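Local coordinates for halogenase PltM (Pseudomonas fluorescens, PDB 6BZN), which halogenates phenolic substrates, as a flavoprotein that binds FAD and uses chloride, bromide or iodide as the halide source, at residues A[113-118]-A[302-307]; A[230-235]-A[306-311]. All blocks are in the same frame, centred on the assembly; numbering follows the deposited sequence.

Contact 1: A[113-118]-A[302-307]; sequences AWHQEN and YPAIGE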
loop_
_atom_site.group_PDB
_atom_site.type_symbol
_atom_site.label_atom_id
_atom_site.label_comp_id
_atom_site.label_asym_id
_atom_site.label_seq_id
_atom_site.Cartn_x
_atom_site.Cartn_y
_atom_site.Cartn_z
ATOM N N ALA A 113 6.459 -7.003 16.488
ATOM C CA ALA A 113 6.683 -7.822 17.675
ATOM C C ALA A 113 6.613 -9.279 17.260
ATOM O O ALA A 113 5.649 -9.697 16.606
ATOM C CB ALA A 113 5.632 -7.525 18.725
ATOM N N TRP A 114 7.648 -10.046 17.613
ATOM C CA TRP A 114 7.806 -11.424 17.144
ATOM C C TRP A 114 7.354 -12.407 18.222
ATOM O O TRP A 114 7.495 -12.144 19.434
ATOM C CB TRP A 114 9.267 -11.674 16.742
ATOM C CG TRP A 114 9.572 -13.055 16.228
ATOM C CD1 TRP A 114 9.482 -13.501 14.935
ATOM C CD2 TRP A 114 10.015 -14.165 16.999
ATOM N NE1 TRP A 114 9.842 -14.820 14.860
ATOM C CE2 TRP A 114 10.187 -15.252 16.110
ATOM C CE3 TRP A 114 10.305 -14.346 18.357
ATOM C CZ2 TRP A 114 10.630 -16.505 16.538
ATOM C CZ3 TRP A 114 10.747 -15.598 18.787
ATOM C CH2 TRP A 114 10.900 -16.661 17.879
ATOM N N HIS A 115 6.805 -13.527 17.782
ATOM C CA HIS A 115 6.256 -14.569 18.663
ATOM C C HIS A 115 6.565 -15.929 18.117
ATOM O O HIS A 115 6.865 -16.074 16.931
ATOM C CB HIS A 115 4.752 -14.456 18.762
ATOM C CG HIS A 115 4.294 -13.079 19.066
ATOM N ND1 HIS A 115 4.138 -12.616 20.350
ATOM C CD2 HIS A 115 4.027 -12.037 18.250
ATOM C CE1 HIS A 115 3.757 -11.354 20.314
ATOM N NE2 HIS A 115 3.695 -10.979 19.052
ATOM N N GLN A 116 6.470 -16.933 18.972
ATOM C CA GLN A 116 6.579 -18.301 18.531
ATOM C C GLN A 116 5.682 -19.184 19.353
ATOM O O GLN A 116 5.431 -18.913 20.531
ATOM C CB GLN A 116 8.029 -18.799 18.575
ATOM C CG GLN A 116 8.575 -19.139 19.949
ATOM C CD GLN A 116 9.857 -19.954 19.881
ATOM O OE1 GLN A 116 10.824 -19.604 20.515
ATOM N NE2 GLN A 116 9.866 -21.024 19.083
ATOM N N GLU A 117 5.211 -20.236 18.708
ATOM C CA GLU A 117 4.319 -21.184 19.320
ATOM C C GLU A 117 5.069 -21.905 20.446
ATOM O O GLU A 117 6.284 -22.146 20.349
ATOM C CB GLU A 117 3.854 -22.161 18.254
ATOM C CG GLU A 117 2.787 -23.130 18.698
ATOM C CD GLU A 117 2.108 -23.831 17.537
ATOM O OE1 GLU A 117 2.574 -23.690 16.377
ATOM O OE2 GLU A 117 1.085 -24.505 17.785
ATOM N N ASN A 118 4.348 -22.198 21.527
ATOM C CA ASN A 118 4.874 -22.973 22.653
ATOM C C ASN A 118 5.997 -22.312 23.445
ATOM O O ASN A 118 6.777 -22.989 24.114
ATOM C CB ASN A 118 5.274 -24.368 22.169
ATOM C CG ASN A 118 4.101 -25.124 21.589
ATOM O OD1 ASN A 118 2.989 -25.017 22.095
ATOM N ND2 ASN A 118 4.333 -25.882 20.538
ATOM N N TYR A 302 -0.812 -18.061 20.091
ATOM C CA TYR A 302 -0.034 -16.871 20.455
ATOM C C TYR A 302 -0.769 -16.042 21.512
ATOM O O TYR A 302 -1.301 -14.972 21.206
ATOM C CB TYR A 302 0.231 -16.021 19.201
ATOM C CG TYR A 302 0.935 -16.788 18.118
ATOM C CD1 TYR A 302 2.262 -17.192 18.287
ATOM C CD2 TYR A 302 0.280 -17.153 16.938
ATOM C CE1 TYR A 302 2.918 -17.921 17.314
ATOM C CE2 TYR A 302 0.939 -17.876 15.950
ATOM C CZ TYR A 302 2.254 -18.272 16.151
ATOM O OH TYR A 302 2.928 -18.994 15.198
ATOM N N PRO A 303 -0.793 -16.524 22.774
ATOM C CA PRO A 303 -1.534 -15.832 23.841
ATOM C C PRO A 303 -1.152 -14.376 24.051
ATOM O O PRO A 303 -1.996 -13.594 24.485
ATOM C CB PRO A 303 -1.218 -16.628 25.111
ATOM C CG PRO A 303 -0.364 -17.770 24.718
ATOM C CD PRO A 303 -0.143 -17.765 23.235
ATOM N N ALA A 304 0.098 -14.013 23.765
ATOM C CA ALA A 304 0.505 -12.608 23.819
ATOM C C ALA A 304 -0.377 -11.750 22.912
ATOM O O ALA A 304 -0.887 -10.726 23.338
ATOM C CB ALA A 304 1.959 -12.432 23.429
ATOM N N ILE A 305 -0.572 -12.196 21.676
ATOM C CA ILE A 305 -1.456 -11.495 20.734
ATOM C C ILE A 305 -2.880 -11.415 21.319
ATOM O O ILE A 305 -3.544 -10.363 21.242
ATOM C CB ILE A 305 -1.442 -12.179 19.338
ATOM C CG1 ILE A 305 -0.025 -12.158 18.732
ATOM C CG2 ILE A 305 -2.410 -11.479 18.397
ATOM C CD1 ILE A 305 0.111 -12.936 17.434
ATOM N N GLY A 306 -3.328 -12.520 21.930
ATOM C CA GLY A 306 -4.621 -12.596 22.597
ATOM C C GLY A 306 -4.870 -11.553 23.672
ATOM O O GLY A 306 -6.016 -11.170 23.916
ATOM N N GLU A 307 -3.807 -11.049 24.298
ATOM C CA GLU A 307 -3.969 -9.988 25.299
ATOM C C GLU A 307 -4.633 -8.697 24.763
ATOM O O GLU A 307 -5.172 -7.908 25.544
ATOM C CB GLU A 307 -2.631 -9.667 25.989
ATOM C CG GLU A 307 -2.052 -10.820 26.814
ATOM C CD GLU A 307 -2.954 -11.310 27.947
ATOM O OE1 GLU A 307 -2.856 -12.496 28.300
ATOM O OE2 GLU A 307 -3.772 -10.534 28.478
HETATM O O HOH W 1 5.560 -20.174 15.754
#
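Ile305 lies over one face of the His115 imidazole in a CH-pi contact: CG1 stands 4.1 Å from the ring centroid and 16° off its normal. Its nearest ring atom is His115 NE2, 3.9 Å from Ile305 CG1. Ala304 adds its methyl obliquely to the same ring, CB reaching His115 CE1 at 3.8 Å. The histidine is turned to meet both because its CG sits beside the backbone N, anti to the carbonyl carbon (chi1 -49°). Both ring nitrogens are hydrogen-bonded, ND1 to Ser121 OG and NE2 to His251 ND1, which fixes the ring's rotation while the isoleucine packs on it.

Apolar packing continues at Tyr302, whose CD1 lies 3.7 Å from His115 CB. The contact joins the end of strand 109-114, in the mixed sheet of this flavin-dependent halogenase, to the short helix 303-306, with Tyr302 at its N-cap position. Strand 248-253 runs parallel to 109-114 and supplies Phe253, which stacks on the tyrosine ring.

The polar part is bridged by water. Glu117 N donates to a water at 3.0 Å, and the same water is 2.9 Å from Tyr302 OH, in the plane of the phenol ring at its edge. Nearby, Tyr302 CE1 approaches Glu117 N obliquely at 3.5 Å, while the carbonyl carbon of Gln116 lies near the ring plane.

Contact 2: A[230-235]-A[306-311]; sequences DALAPL and GEHFKD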
loop_
_atom_site.group_PDB
_atom_site.type_symbol
_atom_site.label_atom_id
_atom_site.label_comp_id
_atom_site.label_asym_id
_atom_site.label_seq_id
_atom_site.Cartn_x
_atom_site.Cartn_y
_atom_site.Cartn_z
ATOM N N ASP A 230 -1.056 -1.263 27.270
ATOM C CA ASP A 230 -1.945 -1.811 28.314
ATOM C C ASP A 230 -1.994 -3.329 28.329
ATOM O O ASP A 230 -2.129 -3.924 29.391
ATOM C CB ASP A 230 -3.389 -1.288 28.171
ATOM C CG ASP A 230 -3.525 0.181 28.514
ATOM O OD1 ASP A 230 -2.667 0.705 29.259
ATOM O OD2 ASP A 230 -4.477 0.831 28.023
ATOM N N ALA A 231 -1.912 -3.953 27.160
ATOM C CA ALA A 231 -2.089 -5.398 27.047
ATOM C C ALA A 231 -0.803 -6.163 27.316
ATOM O O ALA A 231 -0.855 -7.255 27.875
ATOM C CB ALA A 231 -2.622 -5.764 25.673
ATOM N N LEU A 232 0.334 -5.628 26.877
ATOM C CA LEU A 232 1.585 -6.392 26.841
ATOM C C LEU A 232 2.747 -5.762 27.602
ATOM O O LEU A 232 3.330 -6.414 28.460
ATOM C CB LEU A 232 1.977 -6.701 25.390
ATOM C CG LEU A 232 1.130 -7.821 24.765
ATOM C CD1 LEU A 232 1.240 -7.837 23.249
ATOM C CD2 LEU A 232 1.478 -9.179 25.355
ATOM N N ALA A 233 3.119 -4.523 27.294
ATOM C CA ALA A 233 4.263 -3.915 27.977
ATOM C C ALA A 233 4.289 -2.426 27.760
ATOM O O ALA A 233 4.136 -1.977 26.620
ATOM C CB ALA A 233 5.570 -4.524 27.489
ATOM N N PRO A 234 4.507 -1.650 28.839
ATOM C CA PRO A 234 4.570 -0.194 28.708
ATOM C C PRO A 234 5.879 0.271 28.092
ATOM O O PRO A 234 6.825 -0.523 27.968
ATOM C CB PRO A 234 4.476 0.276 30.164
ATOM C CG PRO A 234 5.181 -0.817 30.918
ATOM C CD PRO A 234 4.751 -2.083 30.233
ATOM N N LEU A 235 5.955 1.555 27.762
ATOM C CA LEU A 235 7.168 2.138 27.169
ATOM C C LEU A 235 8.389 2.000 28.080
ATOM O O LEU A 235 9.500 1.846 27.589
ATOM C CB LEU A 235 6.976 3.618 26.836
ATOM C CG LEU A 235 6.004 3.988 25.720
ATOM C CD1 LEU A 235 5.996 5.498 25.548
ATOM C CD2 LEU A 235 6.397 3.289 24.429
ATOM N N GLY A 306 -3.328 -12.520 21.930
ATOM C CA GLY A 306 -4.621 -12.596 22.597
ATOM C C GLY A 306 -4.870 -11.553 23.672
ATOM O O GLY A 306 -6.016 -11.170 23.916
ATOM N N GLU A 307 -3.807 -11.049 24.298
ATOM C CA GLU A 307 -3.969 -9.988 25.299
ATOM C C GLU A 307 -4.633 -8.697 24.763
ATOM O O GLU A 307 -5.172 -7.908 25.544
ATOM C CB GLU A 307 -2.631 -9.667 25.989
ATOM C CG GLU A 307 -2.052 -10.820 26.814
ATOM C CD GLU A 307 -2.954 -11.310 27.947
ATOM O OE1 GLU A 307 -2.856 -12.496 28.300
ATOM O OE2 GLU A 307 -3.772 -10.534 28.478
ATOM N N HIS A 308 -4.602 -8.475 23.453
ATOM C CA HIS A 308 -5.326 -7.337 22.875
ATOM C C HIS A 308 -6.830 -7.480 22.913
ATOM O O HIS A 308 -7.524 -6.470 22.838
ATOM C CB HIS A 308 -4.978 -7.130 21.407
ATOM C CG HIS A 308 -3.630 -6.555 21.163
ATOM N ND1 HIS A 308 -3.336 -5.229 21.386
ATOM C CD2 HIS A 308 -2.515 -7.108 20.643
ATOM C CE1 HIS A 308 -2.081 -5.000 21.051
ATOM N NE2 HIS A 308 -1.567 -6.122 20.588
ATOM N N PHE A 309 -7.328 -8.711 22.966
ATOM C CA PHE A 309 -8.700 -9.019 22.551
ATOM C C PHE A 309 -9.626 -9.536 23.650
ATOM O O PHE A 309 -10.743 -9.947 23.342
ATOM C CB PHE A 309 -8.651 -10.029 21.403
ATOM C CG PHE A 309 -7.887 -9.530 20.217
ATOM C CD1 PHE A 309 -8.400 -8.489 19.443
ATOM C CD2 PHE A 309 -6.636 -10.043 19.901
ATOM C CE1 PHE A 309 -7.699 -7.999 18.354
ATOM C CE2 PHE A 309 -5.926 -9.557 18.810
ATOM C CZ PHE A 309 -6.453 -8.527 18.039
ATOM N N LYS A 310 -9.191 -9.476 24.909
ATOM C CA LYS A 310 -9.955 -10.069 26.016
ATOM C C LYS A 310 -11.357 -9.487 26.136
ATOM O O LYS A 310 -12.303 -10.227 26.388
ATOM C CB LYS A 310 -9.229 -9.907 27.360
ATOM C CG LYS A 310 -7.922 -10.666 27.465
ATOM C CD LYS A 310 -8.165 -12.159 27.559
ATOM C CE LYS A 310 -6.865 -12.929 27.553
ATOM N NZ LYS A 310 -7.127 -14.326 27.990
ATOM N N ASP A 311 -11.473 -8.178 25.928
ATOM C CA ASP A 311 -12.753 -7.481 25.958
ATOM C C ASP A 311 -13.218 -6.986 24.591
ATOM O O ASP A 311 -14.198 -6.248 24.519
ATOM C CB ASP A 311 -12.648 -6.302 26.933
ATOM C CG ASP A 311 -12.263 -6.742 28.333
ATOM O OD1 ASP A 311 -12.869 -7.714 28.822
ATOM O OD2 ASP A 311 -11.355 -6.127 28.942
#
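Ala231 and Glu307 meet at the closest point of the two backbones, where their CA atoms are 5.3 Å apart. The methyl of Ala231 points toward the segment 306-311 and rests against a peptide group: Ala231 CB is 3.3 Å from Glu307 O. The amide nitrogen of the same peptide is a little farther off, with His308 N 4.0 Å from Ala231 CB. Glu307 answers with the aliphatic part of its own side chain, its CB lying 3.5 Å from Ala231 O. These are van der Waals contacts, carbon against backbone oxygen in each direction, and each residue loses 58 Å² of surface to the other segment.

Leu232 extends the packing with both of its branches, one methyl on Glu307 and the other on His308. With chi1 at -76° the leucine branch swings away from its own carbonyl, and the two methyls diverge from there: CD2 comes to 4.2 Å from Glu307 CG, whereas CD1 meets the His308 ring obliquely, 4.2 Å from NE2. The Glu307 chain bends at chi2 (-59°), and its CB and CG do the touching here.

His308 is held in place from outside the two segments. Its ND1 bonds to Lys226 O and its NE2 to His251 NE2, so the ring that receives Leu232 is gripped at both nitrogens.

The segment 306-311 is built on a type I beta turn from Gly306 to Phe309, closed by Phe309 N to Gly306 O at 2.9 Å. The arrangement is loop packing in which the C-terminal end of helix 228-231 meets a turn that connects helix 303-306 to the edge strand 313-321 of the mixed sheet.

Overall arrangement
Contacts 1 and 2 share Gly306 and Glu307, with their centres 11 Å apart, and they touch directly where Ala304 O meets Leu232 CD2 at 3.5 Å. Helix 303-306 packs against 113-118, while the turn that begins at Gly306 packs against 230-235. His251, on strand 248-253, ties the two together: one ring nitrogen bonds to His115 of contact 1, the other to His308 of contact 2, a hydrogen-bonded chain of three histidines. The contact centres lie about 26 and 27 Å from the centre of the chain, on the same side of it, and both lie away from the known FAD and calcium sites, as structural packing at the periphery.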